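Local coordinates for protein drebrin (Homo sapiens, PDB 5Y1Z) that probably binds actin filaments in the developing brain and carries an N-terminal ADF-homology domain of the cofilin type, at residues P80-I85 against G113-V118. Numbering follows the deposited sequence.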
loop_
_atom_site.group_PDB
_atom_site.type_symbol
_atom_site.label_atom_id
_atom_site.label_comp_id
_atom_site.label_asym_id
_atom_site.label_seq_id
_atom_site.Cartn_x
_atom_site.Cartn_y
_atom_site.Cartn_z
ATOM N N PRO A 80 -2.928 1.455 -30.160
ATOM C CA PRO A 80 -3.653 0.512 -29.290
ATOM C C PRO A 80 -3.981 1.066 -27.911
ATOM O O PRO A 80 -3.227 1.848 -27.330
ATOM C CB PRO A 80 -2.674 -0.663 -29.155
ATOM C CG PRO A 80 -1.315 -0.028 -29.334
ATOM C CD PRO A 80 -1.514 1.083 -30.343
ATOM N N LYS A 81 -5.118 0.629 -27.375
ATOM C CA LYS A 81 -5.492 0.927 -25.997
ATOM C C LYS A 81 -5.364 -0.322 -25.129
ATOM O O LYS A 81 -5.304 -1.449 -25.631
ATOM C CB LYS A 81 -6.911 1.497 -25.918
ATOM C CG LYS A 81 -7.294 2.322 -27.129
ATOM C CD LYS A 81 -8.338 3.377 -26.797
ATOM C CE LYS A 81 -7.721 4.683 -26.338
ATOM N NZ LYS A 81 -8.671 5.409 -25.449
ATOM N N TYR A 82 -5.307 -0.126 -23.810
ATOM C CA TYR A 82 -4.941 -1.214 -22.906
ATOM C C TYR A 82 -6.028 -1.475 -21.871
ATOM O O TYR A 82 -6.505 -0.556 -21.186
ATOM C CB TYR A 82 -3.599 -0.936 -22.253
ATOM C CG TYR A 82 -2.504 -0.942 -23.294
ATOM C CD1 TYR A 82 -2.004 -2.132 -23.788
ATOM C CD2 TYR A 82 -2.005 0.248 -23.822
ATOM C CE1 TYR A 82 -1.010 -2.140 -24.750
ATOM C CE2 TYR A 82 -1.013 0.250 -24.791
ATOM C CZ TYR A 82 -0.519 -0.947 -25.254
ATOM O OH TYR A 82 0.469 -0.969 -26.222
ATOM N N VAL A 83 -6.439 -2.735 -21.803
ATOM C CA VAL A 83 -7.488 -3.194 -20.908
ATOM C C VAL A 83 -6.839 -4.024 -19.818
ATOM O O VAL A 83 -5.994 -4.885 -20.105
ATOM C CB VAL A 83 -8.537 -4.031 -21.658
ATOM C CG1 VAL A 83 -9.626 -4.494 -20.693
ATOM C CG2 VAL A 83 -9.101 -3.243 -22.816
ATOM N N LEU A 84 -7.229 -3.773 -18.578
ATOM C CA LEU A 84 -6.885 -4.654 -17.476
ATOM C C LEU A 84 -8.172 -5.323 -17.012
ATOM O O LEU A 84 -9.104 -4.648 -16.566
ATOM C CB LEU A 84 -6.220 -3.883 -16.335
ATOM C CG LEU A 84 -5.852 -4.719 -15.109
ATOM C CD1 LEU A 84 -4.710 -5.622 -15.506
ATOM C CD2 LEU A 84 -5.471 -3.845 -13.949
ATOM N N ILE A 85 -8.218 -6.641 -17.099
ATOM C CA ILE A 85 -9.349 -7.421 -16.620
ATOM C C ILE A 85 -9.067 -7.817 -15.181
ATOM O O ILE A 85 -8.084 -8.513 -14.899
ATOM C CB ILE A 85 -9.579 -8.657 -17.488
ATOM C CG1 ILE A 85 -10.042 -8.207 -18.866
ATOM C CG2 ILE A 85 -10.651 -9.518 -16.846
ATOM C CD1 ILE A 85 -9.791 -9.198 -19.927
ATOM N N GLY A 113 -0.016 2.452 -18.124
ATOM C CA GLY A 113 -0.744 2.668 -19.351
ATOM C C GLY A 113 -2.065 1.942 -19.463
ATOM O O GLY A 113 -2.568 1.792 -20.581
ATOM N N VAL A 114 -2.635 1.476 -18.354
ATOM C CA VAL A 114 -3.946 0.853 -18.416
ATOM C C VAL A 114 -4.967 1.895 -18.834
ATOM O O VAL A 114 -5.093 2.959 -18.215
ATOM C CB VAL A 114 -4.311 0.233 -17.062
ATOM C CG1 VAL A 114 -5.768 -0.127 -17.028
ATOM C CG2 VAL A 114 -3.464 -0.993 -16.813
ATOM N N ASP A 115 -5.714 1.594 -19.883
ATOM C CA ASP A 115 -6.709 2.552 -20.326
ATOM C C ASP A 115 -8.080 2.296 -19.716
ATOM O O ASP A 115 -8.788 3.254 -19.396
ATOM C CB ASP A 115 -6.790 2.554 -21.859
ATOM C CG ASP A 115 -5.592 3.239 -22.498
ATOM O OD1 ASP A 115 -5.257 4.359 -22.063
ATOM O OD2 ASP A 115 -4.989 2.669 -23.432
ATOM N N VAL A 116 -8.457 1.041 -19.478
ATOM C CA VAL A 116 -9.730 0.772 -18.812
ATOM C C VAL A 116 -9.588 -0.485 -17.972
ATOM O O VAL A 116 -8.870 -1.419 -18.343
ATOM C CB VAL A 116 -10.905 0.634 -19.813
ATOM C CG1 VAL A 116 -10.689 -0.532 -20.728
ATOM C CG2 VAL A 116 -12.207 0.405 -19.062
ATOM N N ILE A 117 -10.266 -0.503 -16.824
ATOM C CA ILE A 117 -10.295 -1.673 -15.960
ATOM C C ILE A 117 -11.687 -2.267 -16.028
ATOM O O ILE A 117 -12.679 -1.556 -15.832
ATOM C CB ILE A 117 -9.921 -1.337 -14.512
ATOM C CG1 ILE A 117 -8.501 -0.801 -14.456
ATOM C CG2 ILE A 117 -10.025 -2.601 -13.660
ATOM C CD1 ILE A 117 -7.968 -0.724 -13.058
ATOM N N VAL A 118 -11.756 -3.568 -16.293
ATOM C CA VAL A 118 -13.010 -4.292 -16.472
ATOM C C VAL A 118 -13.093 -5.399 -15.421
ATOM O O VAL A 118 -12.266 -6.317 -15.419
ATOM C CB VAL A 118 -13.092 -4.872 -17.891
ATOM C CG1 VAL A 118 -14.312 -5.734 -18.067
ATOM C CG2 VAL A 118 -13.050 -3.751 -18.905
#
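The carbonyl O of Tyr82 is gripped by two successive backbone amides, Asp115 N and Val116 N, the latter at 3.0 Å and nearly in line with the C=O bond, the former tilted 25° from the carbonyl plane. Asp115 answers with its side chain: CG stands opposite its own carbonyl carbon (chi1 -74°), which carries OD2 back to Tyr82 N at 2.8 Å, where the amide meets the anti side of the carboxylate. OD2 thus takes the place at the N-terminal start of the ladder where Val114 O would be expected. Beyond it the pairing is regular and parallel, Leu84 N bonding to Val116 O at 2.9 Å and Val118 N to Leu84 O. On one face Val83 CG2 lies beside Val116 CG1 at 3.8 Å. On the other, Leu84 CB rests against Val114 CG1, while the Leu84 and Ile117 side chains lie side by side, CD2 to CD1 4.1 Å. Helices 94-101 and 104-110 lie in the beta-alpha-beta crossover between parallel strands 81-88 and 116-120, the latter outermost in the mixed sheet. Main-chain and carboxylate bonds together probably help set the register where this edge strand starts, while apolar branches pack it against helix 128-134 on the Val83 face and helix 104-110 on the Leu84 face.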